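Side-chain contacts in aminotransferase, class I and II (Erwinia tasmaniensis, PDB 5Z0Q), which belongs to the class I and II aminotransferase family and binds pyridoxal-5'-phosphate as a two-subunit assembly: residues V95-V100 with I104-R109; A110-E113 with S117-S120. All coordinates share one frame; numbering follows the deposited sequence.

Contacts 1 and 2 follow one another along the chain and both use helix 101-111, the first where strand 94-97 leads into it, the second where the chain after it turns into strand 117-122. Both are buried, but their centres lie about 14 Å apart and their settings differ. Contact 1 lies beside pyridoxal-5'-phosphate and within reach of the second subunit; it combines a backbone hydrogen bond with aliphatic packing. Contact 2 lies farther from the centre of the chain and is untouched by the other subunit. With no hydrogen bond across it, it rests on loose threonine contacts, while strand hydroxyls such as Thr118 OG1 and Ser120 OG turn to His139.

Contact 1 (V95-V100 with I104-R109); sequences VFLPGV and INIAVR. With PLP (pyridoxal-5'-phosphate), chain M.
Val100 and Ile104 bring the two backbones closest, with CA atoms 6.5 Å apart, where the chain leaves strand 94-97 and winds into helix 101-111. Ile104 N donates to Val100 O at 3.1 Å with an N-H...O angle of 146°, a bond of the i to i+4 kind that belongs to the first turn of the helix. Before it the chain bends at Pro98, the centre of an inverse gamma turn, closed by a weak bond from Gly99 N to Leu97 O, and passes through Gly99 in a backbone conformation available chiefly to glycine. Gly99 CA comes within 3.6 Å of PLP O2P, and Val100 N donates to that same oxygen at 2.9 Å. Val101 N bonds the cofactor as well, so the start of the helix turns its N-H groups to the phosphate, the arrangement by which PLP-dependent enzymes of fold type I commonly hold this group; the helix dipole would probably help to stabilise its charge. Tyr66 of the second subunit adds a hydroxyl partner. The Val100 side chain turns to the ligand: CG1, anti to the backbone N (chi1 -177°), lies 3.7 Å from PLP C6, while CB is 3.5 Å from O4P. Ile104 lays its longer branch beside its own backbone N (chi1 -63°), which carries CG1 to 3.5 Å from Val100 O, the carbonyl its own N-H uses. On the strand side, Leu97 and Ile106 run past each other in opposite senses and meet through the methyls Leu97 CD2 and Ile106 CD1, 4.0 Å apart; Phe263 and Arg267 of helix 257-267 also touch Ile106.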
loop_
_atom_site.group_PDB
_atom_site.type_symbol
_atom_site.label_atom_id
_atom_site.label_comp_id
_atom_site.label_asym_id
_atom_site.label_seq_id
_atom_site.Cartn_x
_atom_site.Cartn_y
_atom_site.Cartn_z
ATOM N N VAL A 95 6.356 1.440 13.345
ATOM C CA VAL A 95 6.313 1.936 11.972
ATOM C C VAL A 95 5.210 1.158 11.267
ATOM O O VAL A 95 5.324 -0.059 11.087
ATOM C CB VAL A 95 7.649 1.768 11.232
ATOM C CG1 VAL A 95 7.507 2.201 9.782
ATOM C CG2 VAL A 95 8.750 2.564 11.915
ATOM N N PHE A 96 4.143 1.849 10.872
ATOM C CA PHE A 96 3.001 1.188 10.258
ATOM C C PHE A 96 3.234 0.975 8.767
ATOM O O PHE A 96 3.777 1.841 8.076
ATOM C CB PHE A 96 1.729 2.003 10.486
ATOM C CG PHE A 96 1.357 2.146 11.934
ATOM C CD1 PHE A 96 0.841 1.072 12.640
ATOM C CD2 PHE A 96 1.525 3.354 12.590
ATOM C CE1 PHE A 96 0.501 1.197 13.974
ATOM C CE2 PHE A 96 1.185 3.489 13.924
ATOM C CZ PHE A 96 0.672 2.410 14.617
ATOM N N LEU A 97 2.817 -0.187 8.276
ATOM C CA LEU A 97 3.075 -0.614 6.911
ATOM C C LEU A 97 1.808 -1.195 6.305
ATOM O O LEU A 97 0.938 -1.690 7.033
ATOM C CB LEU A 97 4.195 -1.667 6.859
ATOM C CG LEU A 97 5.570 -1.239 7.373
ATOM C CD1 LEU A 97 6.401 -2.459 7.740
ATOM C CD2 LEU A 97 6.286 -0.395 6.331
ATOM N N PRO A 98 1.670 -1.143 4.974
ATOM C CA PRO A 98 0.525 -1.787 4.294
ATOM C C PRO A 98 0.816 -3.239 3.920
ATOM O O PRO A 98 0.891 -3.622 2.744
ATOM C CB PRO A 98 0.333 -0.891 3.070
ATOM C CG PRO A 98 1.724 -0.459 2.732
ATOM C CD PRO A 98 2.458 -0.311 4.047
ATOM N N GLY A 99 0.986 -4.075 4.937
ATOM C CA GLY A 99 1.286 -5.480 4.749
ATOM C C GLY A 99 2.542 -5.896 5.490
ATOM O O GLY A 99 3.276 -5.081 6.047
ATOM N N VAL A 100 2.774 -7.206 5.483
ATOM C CA VAL A 100 3.924 -7.787 6.168
ATOM C C VAL A 100 5.010 -8.100 5.147
ATOM O O VAL A 100 6.205 -8.008 5.449
ATOM C CB VAL A 100 3.522 -9.045 6.959
ATOM C CG1 VAL A 100 4.715 -9.605 7.725
ATOM C CG2 VAL A 100 2.375 -8.728 7.907
ATOM N N ILE A 104 9.188 -7.264 5.052
ATOM C CA ILE A 104 10.294 -8.189 4.826
ATOM C C ILE A 104 11.235 -7.642 3.760
ATOM O O ILE A 104 12.462 -7.717 3.896
ATOM C CB ILE A 104 9.750 -9.577 4.447
ATOM C CG1 ILE A 104 8.928 -10.161 5.597
ATOM C CG2 ILE A 104 10.886 -10.513 4.064
ATOM C CD1 ILE A 104 8.232 -11.460 5.256
ATOM N N ASN A 105 10.678 -7.075 2.688
ATOM C CA ASN A 105 11.511 -6.567 1.602
ATOM C C ASN A 105 12.312 -5.348 2.042
ATOM O O ASN A 105 13.519 -5.268 1.789
ATOM C CB ASN A 105 10.644 -6.241 0.386
ATOM C CG ASN A 105 10.230 -7.483 -0.380
ATOM O OD1 ASN A 105 10.824 -7.822 -1.402
ATOM N ND2 ASN A 105 9.209 -8.172 0.117
ATOM N N ILE A 106 11.659 -4.390 2.708
ATOM C CA ILE A 106 12.362 -3.194 3.170
ATOM C C ILE A 106 13.516 -3.573 4.086
ATOM O O ILE A 106 14.614 -3.011 3.991
ATOM C CB ILE A 106 11.386 -2.230 3.870
ATOM C CG1 ILE A 106 10.285 -1.781 2.912
ATOM C CG2 ILE A 106 12.131 -1.017 4.407
ATOM C CD1 ILE A 106 9.128 -1.109 3.613
ATOM N N ALA A 107 13.290 -4.538 4.981
ATOM C CA ALA A 107 14.338 -4.953 5.907
ATOM C C ALA A 107 15.561 -5.480 5.166
ATOM O O ALA A 107 16.700 -5.186 5.547
ATOM C CB ALA A 107 13.797 -6.009 6.870
ATOM N N VAL A 108 15.348 -6.251 4.098
ATOM C CA VAL A 108 16.472 -6.806 3.351
ATOM C C VAL A 108 17.196 -5.710 2.575
ATOM O O VAL A 108 18.431 -5.685 2.514
ATOM C CB VAL A 108 15.990 -7.938 2.427
ATOM C CG1 VAL A 108 17.135 -8.459 1.574
ATOM C CG2 VAL A 108 15.382 -9.066 3.247
ATOM N N ARG A 109 16.443 -4.781 1.977
ATOM C CA ARG A 109 17.068 -3.713 1.202
ATOM C C ARG A 109 17.809 -2.725 2.095
ATOM O O ARG A 109 18.772 -2.092 1.648
ATOM C CB ARG A 109 16.018 -2.974 0.371
ATOM C CG ARG A 109 15.099 -3.866 -0.447
ATOM C CD ARG A 109 15.568 -4.027 -1.879
ATOM N NE ARG A 109 14.686 -4.921 -2.626
ATOM C CZ ARG A 109 13.602 -4.526 -3.288
ATOM N NH1 ARG A 109 13.260 -3.246 -3.306
ATOM N NH2 ARG A 109 12.861 -5.414 -3.936
HETATM N N1 PLP M . 3.949 -13.463 6.925
HETATM C C2 PLP M . 3.652 -14.811 6.963
HETATM C C2A PLP M . 4.633 -15.780 7.555
HETATM C C3 PLP M . 2.442 -15.271 6.458
HETATM O O3 PLP M . 2.147 -16.609 6.496
HETATM C C4 PLP M . 1.531 -14.373 5.912
HETATM C C4A PLP M . 0.158 -14.837 5.527
HETATM C C5 PLP M . 1.838 -13.018 5.872
HETATM C C6 PLP M . 3.050 -12.566 6.383
HETATM C C5A PLP M . 0.841 -12.049 5.277
HETATM O O4P PLP M . 1.478 -10.868 4.845
HETATM P P PLP M . 0.666 -9.822 3.928
HETATM O O1P PLP M . 0.019 -10.558 2.779
HETATM O O2P PLP M . 1.609 -8.772 3.387
HETATM O O3P PLP M . -0.396 -9.165 4.778
#

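Contact 2 (A110-E113 with S117-S120); sequences AFTE and STVS
Ser117 opens the strand and comes nearest to Thr112, CA to CA 7.1 Å, and it is the serine's backbone that makes the approach. Its CB points away from the loop, and its carbonyl oxygen passes beside the methyl of the threonine, Ser117 O to Thr112 CG2 4.2 Å, with the C=O bond not directed at it. Thr112 points its CB at the strand, and its two branches divide the work: CG2 makes this loose van der Waals approach to the serine, while OG1 lies near the next residue and also bonds weakly back to Val108 O in the last turn of the helix. Thr118 approaches that hydroxyl just as loosely, its CG2 standing 4.3 Å from Thr112 OG1. The torsion of Thr118 (chi1 63°) sets CG2 opposite the carbonyl carbon and tucks OG1 between N and C, so apolar and polar branches part company: the methyl faces Thr112, in the loop after the helix, and OG1 bonds to His139 ND1 on the adjoining strand. Val119 is directed to other neighbours, packing on Glu166, Leu169 and Leu155. Two residues beyond Thr118, Ser120 presents its OG to His139 NE2, so both ring nitrogens are gripped from this strand and the rotation of the imidazole is probably fixed. No hydrogen bond spans the two segments; contact is slight, with 85 Å² buried in all. The connection joins helix 101-111 to strand 117-122, within the large domain of fold type I PLP-dependent enzymes, whose mixed sheet also holds strand 94-97 at its edge.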
loop_
_atom_site.group_PDB
_atom_site.type_symbol
_atom_site.label_atom_id
_atom_site.label_comp_id
_atom_site.label_asym_id
_atom_site.label_seq_id
_atom_site.Cartn_x
_atom_site.Cartn_y
_atom_site.Cartn_z
ATOM N N ALA A 110 17.384 -2.581 3.351
ATOM C CA ALA A 110 17.936 -1.566 4.241
ATOM C C ALA A 110 19.001 -2.093 5.190
ATOM O O ALA A 110 19.898 -1.335 5.573
ATOM C CB ALA A 110 16.816 -0.918 5.065
ATOM N N PHE A 111 18.927 -3.362 5.587
ATOM C CA PHE A 111 19.845 -3.926 6.569
ATOM C C PHE A 111 20.879 -4.853 5.943
ATOM O O PHE A 111 21.574 -5.574 6.669
ATOM C CB PHE A 111 19.059 -4.670 7.652
ATOM C CG PHE A 111 18.034 -3.819 8.347
ATOM C CD1 PHE A 111 18.291 -2.484 8.618
ATOM C CD2 PHE A 111 16.812 -4.351 8.721
ATOM C CE1 PHE A 111 17.349 -1.697 9.254
ATOM C CE2 PHE A 111 15.866 -3.569 9.358
ATOM C CZ PHE A 111 16.135 -2.240 9.626
ATOM N N THR A 112 21.001 -4.852 4.618
ATOM C CA THR A 112 21.937 -5.718 3.918
ATOM C C THR A 112 22.534 -4.951 2.747
ATOM O O THR A 112 21.912 -4.031 2.208
ATOM C CB THR A 112 21.251 -7.000 3.416
ATOM O OG1 THR A 112 20.359 -7.490 4.425
ATOM C CG2 THR A 112 22.276 -8.078 3.108
ATOM N N GLU A 113 23.749 -5.328 2.366
ATOM C CA GLU A 113 24.435 -4.749 1.220
ATOM C C GLU A 113 24.729 -5.843 0.197
ATOM O O GLU A 113 24.485 -7.028 0.435
ATOM C CB GLU A 113 25.708 -4.023 1.663
ATOM C CG GLU A 113 25.427 -2.674 2.302
ATOM C CD GLU A 113 26.445 -2.299 3.358
ATOM O OE1 GLU A 113 27.389 -3.088 3.578
ATOM O OE2 GLU A 113 26.301 -1.219 3.970
ATOM N N SER A 117 24.791 -11.450 2.838
ATOM C CA SER A 117 23.772 -12.462 2.602
ATOM C C SER A 117 22.778 -12.498 3.754
ATOM O O SER A 117 22.969 -11.871 4.800
ATOM C CB SER A 117 24.407 -13.847 2.414
ATOM O OG SER A 117 25.041 -14.288 3.602
ATOM N N THR A 118 21.701 -13.254 3.545
ATOM C CA THR A 118 20.673 -13.473 4.548
ATOM C C THR A 118 20.628 -14.948 4.926
ATOM O O THR A 118 21.050 -15.821 4.162
ATOM C CB THR A 118 19.292 -13.025 4.047
ATOM O OG1 THR A 118 18.913 -13.816 2.915
ATOM C CG2 THR A 118 19.316 -11.558 3.648
ATOM N N VAL A 119 20.112 -15.218 6.125
ATOM C CA VAL A 119 19.969 -16.575 6.638
ATOM C C VAL A 119 18.533 -16.773 7.096
ATOM O O VAL A 119 17.960 -15.905 7.764
ATOM C CB VAL A 119 20.942 -16.860 7.802
ATOM C CG1 VAL A 119 20.912 -18.338 8.169
ATOM C CG2 VAL A 119 22.344 -16.426 7.445
ATOM N N SER A 120 17.956 -17.918 6.742
ATOM C CA SER A 120 16.624 -18.279 7.202
ATOM C C SER A 120 16.517 -19.797 7.225
ATOM O O SER A 120 17.461 -20.514 6.880
ATOM C CB SER A 120 15.538 -17.665 6.313
ATOM O OG SER A 120 15.411 -18.386 5.100
#